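Local coordinates for inactive dihydroorotase-like domain (Chaetomium thermophilum, PDB 5NNL), which is an inactive relative of the dihydroorotases, built on the fold of that family but without its activity, at residues L229-D234 and G296-F301; P192-L197 and Y223-F228. One frame throughout, in Å; residues are numbered along the deposited sequence.

In the fold
Contact 2 uses the short helix 221-228, contact 1 the loop that leaves its end, and they come in series along the chain. Contact 2 closes first: the loop between helices 181-185 and 200-207 meets the helix through residues 192-197 and 223-228, enclosing 25 residues that include strand 215-217. Contact 1 opens directly after the helix, where 229-234 meets 296-301 in the loop between strands 281-291 and 305-315; 61 residues lie between. Neither loop encloses or crosses the other. With centres about 12 Å apart, the two touch chiefly through Trp298, whose indole packs on Leu225 and Ala226, with a probable backbone hydrogen bond from Lys231 to Ala226, so two loops remote in sequence pack against the same short helix.

Contact 1. Residues L229-D234 and G296-F301; sequences LKKEAD and GVWSPF
Lys231 lays the aliphatic part of its side chain over one face of the Trp298 indole. CG stands 3.6 Å from the centroid of the five-membered ring and 3° off its normal, a well-centred CH-pi contact. The chain then bends at chi2 (-79°), which keeps CD over the same face, 3.5 Å from Trp298 NE1, and leads CE past the same nitrogen. Behind the ring, the backbone N of Pro300 lies over the opposite face. Leu229, next to Lys230, whose positive phi closes the Schellman motif at the end of helix 221-228, brings its CD1 methyl obliquely to the benzo part of the indole, 3.9 Å from Trp298 CZ2. The same ring reaches Leu225 and Ala226 on the helix itself, so one indole spans the helix and the turn beyond it. Farther along, the carboxylate of Asp234 meets an apolar partner: OD2 rests against both methyls of Val297, 3.2 Å from Val297 CG1 and 3.4 Å from Val297 CG2. Its other oxygen, OD1, makes a salt bridge with Arg29, which supplies the polar partner that valine cannot. Between these two loops at the surface, cohesion therefore comes from dispersion and CH-pi attraction, with Lys231 contributing methylenes rather than charge, while the ionic bond of Asp234 is directed to a third part of the chain.

Contact 2. Residues P192-L197 and Y223-F228; sequences PGCHFL and YQLAHF
The 192-197 segment is an irregular loop that ends in a type I beta turn from Cys194 to Leu197, and it faces the last turns of helix 221-228. The backbones come closest at Cys194 and Leu225, whose CA atoms are 7.5 Å apart, a separation bridged by side chains. Phe196 contributes the largest share of the buried surface. With chi1 at 45°, its CG sits between the backbone N and the carbonyl carbon, and the ring is aimed at the helix. Gln224 stretches over one face in the opposite direction: its CG lies above the ring centre, 3.9 Å from the centroid, in a CH-pi contact, and its amide stacks farther out at 22° to the ring plane, NE2 coming within 3.5 Å of Phe196 CD2. On the opposite face sits CB of Cys194, offset toward the rim. The ring's edge takes the remaining neighbours. Leu225 CD1 is 3.7 Å from Phe196 CE1, while the edge of Phe196 turns to the face of Phe228, CE2 lying nearest Phe228 CG, in an edge-to-face pair with centroids 5.7 Å apart and planes at 75°. Cys194, held in a disulfide with Cys191, places SG 3.8 Å from Leu225 CD1 and obliquely beside the Phe228 ring, a sulfur-aromatic contact. The far end of that ring receives the carbonyl of Gly193, whose O is 3.4 Å from Phe228 CZ. Leu197 CD1 adds a looser methyl contact to Leu225. The joint between loop and helix thus rests on aromatic, sulfur and aliphatic contacts plus the stacked amide of Gln224, with the disulfide sulfur of Cys194 itself part of the apolar surface.

Contact 1. Residues L229-D234 and G296-F301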
loop_
_atom_site.group_PDB
_atom_site.type_symbol
_atom_site.label_atom_id
_atom_site.label_comp_id
_atom_site.label_asym_id
_atom_site.label_seq_id
_atom_site.Cartn_x
_atom_site.Cartn_y
_atom_site.Cartn_z
ATOM N N LEU A 229 2.490 18.523 -7.971
ATOM C CA LEU A 229 2.358 19.881 -7.459
ATOM C C LEU A 229 3.703 20.539 -7.167
ATOM O O LEU A 229 3.731 21.698 -6.741
ATOM C CB LEU A 229 1.495 19.888 -6.191
ATOM C CG LEU A 229 0.025 19.471 -6.337
ATOM C CD1 LEU A 229 -0.687 19.562 -4.991
ATOM C CD2 LEU A 229 -0.701 20.314 -7.374
ATOM N N LYS A 230 4.811 19.828 -7.373
ATOM C CA LYS A 230 6.154 20.399 -7.279
ATOM C C LYS A 230 6.463 20.871 -5.855
ATOM O O LYS A 230 6.776 22.038 -5.606
ATOM C CB LYS A 230 6.326 21.539 -8.291
ATOM C CG LYS A 230 6.021 21.136 -9.732
ATOM C CD LYS A 230 7.071 21.667 -10.702
ATOM C CE LYS A 230 6.885 21.089 -12.098
ATOM N NZ LYS A 230 7.924 21.566 -13.058
ATOM N N LYS A 231 6.377 19.929 -4.921
ATOM C CA LYS A 231 6.849 20.105 -3.555
ATOM C C LYS A 231 8.140 19.308 -3.398
ATOM O O LYS A 231 8.653 18.728 -4.359
ATOM C CB LYS A 231 5.788 19.657 -2.544
ATOM C CG LYS A 231 4.356 20.044 -2.898
ATOM C CD LYS A 231 4.044 21.494 -2.567
ATOM C CE LYS A 231 2.766 21.945 -3.261
ATOM N NZ LYS A 231 2.210 23.208 -2.697
ATOM N N GLU A 232 8.669 19.268 -2.178
ATOM C CA GLU A 232 9.888 18.513 -1.932
ATOM C C GLU A 232 9.640 17.028 -2.160
ATOM O O GLU A 232 8.590 16.493 -1.790
ATOM C CB GLU A 232 10.372 18.742 -0.498
ATOM C CG GLU A 232 10.643 20.198 -0.119
ATOM C CD GLU A 232 10.624 20.427 1.386
ATOM O OE1 GLU A 232 10.518 19.437 2.141
ATOM O OE2 GLU A 232 10.712 21.596 1.818
ATOM N N ALA A 233 10.617 16.359 -2.768
ATOM C CA ALA A 233 10.545 14.917 -2.951
ATOM C C ALA A 233 10.802 14.232 -1.616
ATOM O O ALA A 233 11.768 13.472 -1.482
ATOM C CB ALA A 233 11.559 14.451 -3.997
ATOM N N ASP A 234 9.958 14.500 -0.619
ATOM C CA ASP A 234 10.153 13.895 0.690
ATOM C C ASP A 234 9.656 12.459 0.657
ATOM O O ASP A 234 8.567 12.173 0.149
ATOM C CB ASP A 234 9.444 14.686 1.789
ATOM C CG ASP A 234 10.208 14.661 3.108
ATOM O OD1 ASP A 234 11.443 14.458 3.082
ATOM O OD2 ASP A 234 9.579 14.831 4.174
ATOM N N GLY A 296 7.394 19.563 8.824
ATOM C CA GLY A 296 8.047 18.348 8.374
ATOM C C GLY A 296 7.774 17.943 6.942
ATOM O O GLY A 296 8.379 18.473 6.004
ATOM N N VAL A 297 6.877 16.992 6.765
ATOM C CA VAL A 297 6.575 16.449 5.448
ATOM C C VAL A 297 5.399 17.216 4.869
ATOM O O VAL A 297 4.472 17.596 5.594
ATOM C CB VAL A 297 6.268 14.941 5.534
ATOM C CG1 VAL A 297 6.387 14.293 4.156
ATOM C CG2 VAL A 297 7.181 14.253 6.543
ATOM N N TRP A 298 5.437 17.458 3.560
ATOM C CA TRP A 298 4.317 18.117 2.906
ATOM C C TRP A 298 3.068 17.256 3.016
ATOM O O TRP A 298 3.134 16.024 2.977
ATOM C CB TRP A 298 4.624 18.392 1.435
ATOM C CG TRP A 298 3.440 18.966 0.713
ATOM C CD1 TRP A 298 3.047 20.273 0.693
ATOM C CD2 TRP A 298 2.478 18.247 -0.073
ATOM N NE1 TRP A 298 1.907 20.415 -0.061
ATOM C CE2 TRP A 298 1.537 19.187 -0.543
ATOM C CE3 TRP A 298 2.322 16.903 -0.428
ATOM C CZ2 TRP A 298 0.459 18.826 -1.349
ATOM C CZ3 TRP A 298 1.251 16.547 -1.230
ATOM C CH2 TRP A 298 0.333 17.506 -1.680
ATOM N N SER A 299 1.917 17.915 3.151
ATOM C CA SER A 299 0.646 17.227 3.218
ATOM C C SER A 299 -0.411 18.125 2.594
ATOM O O SER A 299 -0.393 19.341 2.834
ATOM C CB SER A 299 0.253 16.886 4.659
ATOM O OG SER A 299 -1.087 16.431 4.724
ATOM N N PRO A 300 -1.334 17.576 1.794
ATOM C CA PRO A 300 -2.460 18.394 1.315
ATOM C C PRO A 300 -3.383 18.856 2.425
ATOM O O PRO A 300 -4.278 19.669 2.162
ATOM C CB PRO A 300 -3.189 17.457 0.343
ATOM C CG PRO A 300 -2.813 16.084 0.780
ATOM C CD PRO A 300 -1.412 16.188 1.304
ATOM N N PHE A 301 -3.198 18.365 3.650
ATOM C CA PHE A 301 -4.005 18.761 4.794
ATOM C C PHE A 301 -3.214 19.579 5.808
ATOM O O PHE A 301 -3.681 19.765 6.936
ATOM C CB PHE A 301 -4.594 17.522 5.469
ATOM C CG PHE A 301 -5.423 16.673 4.554
ATOM C CD1 PHE A 301 -6.739 17.005 4.284
ATOM C CD2 PHE A 301 -4.888 15.542 3.966
ATOM C CE1 PHE A 301 -7.503 16.225 3.442
ATOM C CE2 PHE A 301 -5.648 14.758 3.123
ATOM C CZ PHE A 301 -6.957 15.099 2.860
#

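Contact 2. Residues P192-L197 and Y223-F228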
loop_
_atom_site.group_PDB
_atom_site.type_symbol
_atom_site.label_atom_id
_atom_site.label_comp_id
_atom_site.label_asym_id
_atom_site.label_seq_id
_atom_site.Cartn_x
_atom_site.Cartn_y
_atom_site.Cartn_z
ATOM N N PRO A 192 -8.479 20.021 -10.023
ATOM C CA PRO A 192 -8.952 19.627 -11.361
ATOM C C PRO A 192 -7.841 19.099 -12.251
ATOM O O PRO A 192 -8.087 18.207 -13.072
ATOM C CB PRO A 192 -9.565 20.920 -11.917
ATOM C CG PRO A 192 -9.801 21.798 -10.723
ATOM C CD PRO A 192 -8.719 21.449 -9.752
ATOM N N GLY A 193 -6.622 19.617 -12.109
ATOM C CA GLY A 193 -5.500 19.149 -12.903
ATOM C C GLY A 193 -5.005 17.759 -12.551
ATOM O O GLY A 193 -4.234 17.184 -13.325
ATOM N N CYS A 194 -5.434 17.203 -11.420
ATOM C CA CYS A 194 -4.952 15.906 -10.943
ATOM C C CYS A 194 -5.919 14.826 -11.430
ATOM O O CYS A 194 -6.890 14.487 -10.753
ATOM C CB CYS A 194 -4.835 15.907 -9.423
ATOM S SG CYS A 194 -3.802 17.217 -8.700
ATOM N N HIS A 195 -5.648 14.276 -12.614
ATOM C CA HIS A 195 -6.515 13.246 -13.175
ATOM C C HIS A 195 -6.234 11.862 -12.602
ATOM O O HIS A 195 -6.924 10.906 -12.974
ATOM C CB HIS A 195 -6.386 13.224 -14.703
ATOM C CG HIS A 195 -6.574 14.568 -15.336
ATOM N ND1 HIS A 195 -7.785 15.227 -15.336
ATOM C CD2 HIS A 195 -5.702 15.385 -15.971
ATOM C CE1 HIS A 195 -7.653 16.388 -15.951
ATOM N NE2 HIS A 195 -6.398 16.508 -16.348
ATOM N N PHE A 196 -5.255 11.733 -11.709
ATOM C CA PHE A 196 -5.044 10.498 -10.966
ATOM C C PHE A 196 -5.905 10.426 -9.712
ATOM O O PHE A 196 -6.012 9.352 -9.111
ATOM C CB PHE A 196 -3.563 10.342 -10.583
ATOM C CG PHE A 196 -2.943 11.596 -10.032
ATOM C CD1 PHE A 196 -3.051 11.909 -8.689
ATOM C CD2 PHE A 196 -2.260 12.466 -10.865
ATOM C CE1 PHE A 196 -2.488 13.067 -8.185
ATOM C CE2 PHE A 196 -1.694 13.624 -10.368
ATOM C CZ PHE A 196 -1.807 13.924 -9.025
ATOM N N LEU A 197 -6.513 11.538 -9.304
ATOM C CA LEU A 197 -7.499 11.519 -8.240
ATOM C C LEU A 197 -8.865 11.142 -8.801
ATOM O O LEU A 197 -9.133 11.330 -9.991
ATOM C CB LEU A 197 -7.583 12.884 -7.566
ATOM C CG LEU A 197 -6.400 13.349 -6.720
ATOM C CD1 LEU A 197 -6.639 14.777 -6.249
ATOM C CD2 LEU A 197 -6.176 12.430 -5.532
ATOM N N TYR A 223 2.838 10.394 -3.060
ATOM C CA TYR A 223 4.043 10.845 -3.745
ATOM C C TYR A 223 3.712 11.417 -5.117
ATOM O O TYR A 223 4.236 12.471 -5.498
ATOM C CB TYR A 223 5.039 9.694 -3.875
ATOM C CG TYR A 223 6.341 10.127 -4.509
ATOM C CD1 TYR A 223 7.391 10.587 -3.729
ATOM C CD2 TYR A 223 6.513 10.097 -5.890
ATOM C CE1 TYR A 223 8.578 10.996 -4.298
ATOM C CE2 TYR A 223 7.700 10.505 -6.471
ATOM C CZ TYR A 223 8.728 10.954 -5.666
ATOM O OH TYR A 223 9.915 11.367 -6.218
ATOM N N GLN A 224 2.853 10.735 -5.877
ATOM C CA GLN A 224 2.479 11.233 -7.197
ATOM C C GLN A 224 1.855 12.620 -7.105
ATOM O O GLN A 224 2.137 13.493 -7.934
ATOM C CB GLN A 224 1.515 10.254 -7.870
ATOM C CG GLN A 224 0.960 10.742 -9.195
ATOM C CD GLN A 224 0.186 9.666 -9.922
ATOM O OE1 GLN A 224 -0.231 8.672 -9.327
ATOM N NE2 GLN A 224 -0.006 9.854 -11.220
ATOM N N LEU A 225 1.010 12.845 -6.097
ATOM C CA LEU A 225 0.376 14.148 -5.924
ATOM C C LEU A 225 1.407 15.227 -5.612
ATOM O O LEU A 225 1.409 16.297 -6.229
ATOM C CB LEU A 225 -0.669 14.068 -4.812
ATOM C CG LEU A 225 -1.449 15.341 -4.474
ATOM C CD1 LEU A 225 -2.459 15.670 -5.555
ATOM C CD2 LEU A 225 -2.136 15.187 -3.124
ATOM N N ALA A 226 2.281 14.972 -4.636
ATOM C CA ALA A 226 3.281 15.968 -4.264
ATOM C C ALA A 226 4.186 16.308 -5.442
ATOM O O ALA A 226 4.524 17.477 -5.657
ATOM C CB ALA A 226 4.111 15.460 -3.087
ATOM N N HIS A 227 4.594 15.297 -6.211
ATOM C CA HIS A 227 5.455 15.539 -7.364
ATOM C C HIS A 227 4.738 16.381 -8.416
ATOM O O HIS A 227 5.305 17.338 -8.953
ATOM C CB HIS A 227 5.917 14.204 -7.951
ATOM C CG HIS A 227 6.921 14.338 -9.054
ATOM N ND1 HIS A 227 7.726 15.448 -9.201
ATOM C CD2 HIS A 227 7.249 13.500 -10.066
ATOM C CE1 HIS A 227 8.507 15.287 -10.254
ATOM N NE2 HIS A 227 8.237 14.113 -10.797
ATOM N N PHE A 228 3.480 16.045 -8.715
ATOM C CA PHE A 228 2.719 16.804 -9.701
ATOM C C PHE A 228 2.526 18.255 -9.276
ATOM O O PHE A 228 2.394 19.138 -10.133
ATOM C CB PHE A 228 1.361 16.141 -9.932
ATOM C CG PHE A 228 0.532 16.810 -10.985
ATOM C CD1 PHE A 228 0.630 16.418 -12.309
ATOM C CD2 PHE A 228 -0.347 17.828 -10.653
ATOM C CE1 PHE A 228 -0.131 17.030 -13.282
ATOM C CE2 PHE A 228 -1.111 18.443 -11.622
ATOM C CZ PHE A 228 -1.004 18.044 -12.938
#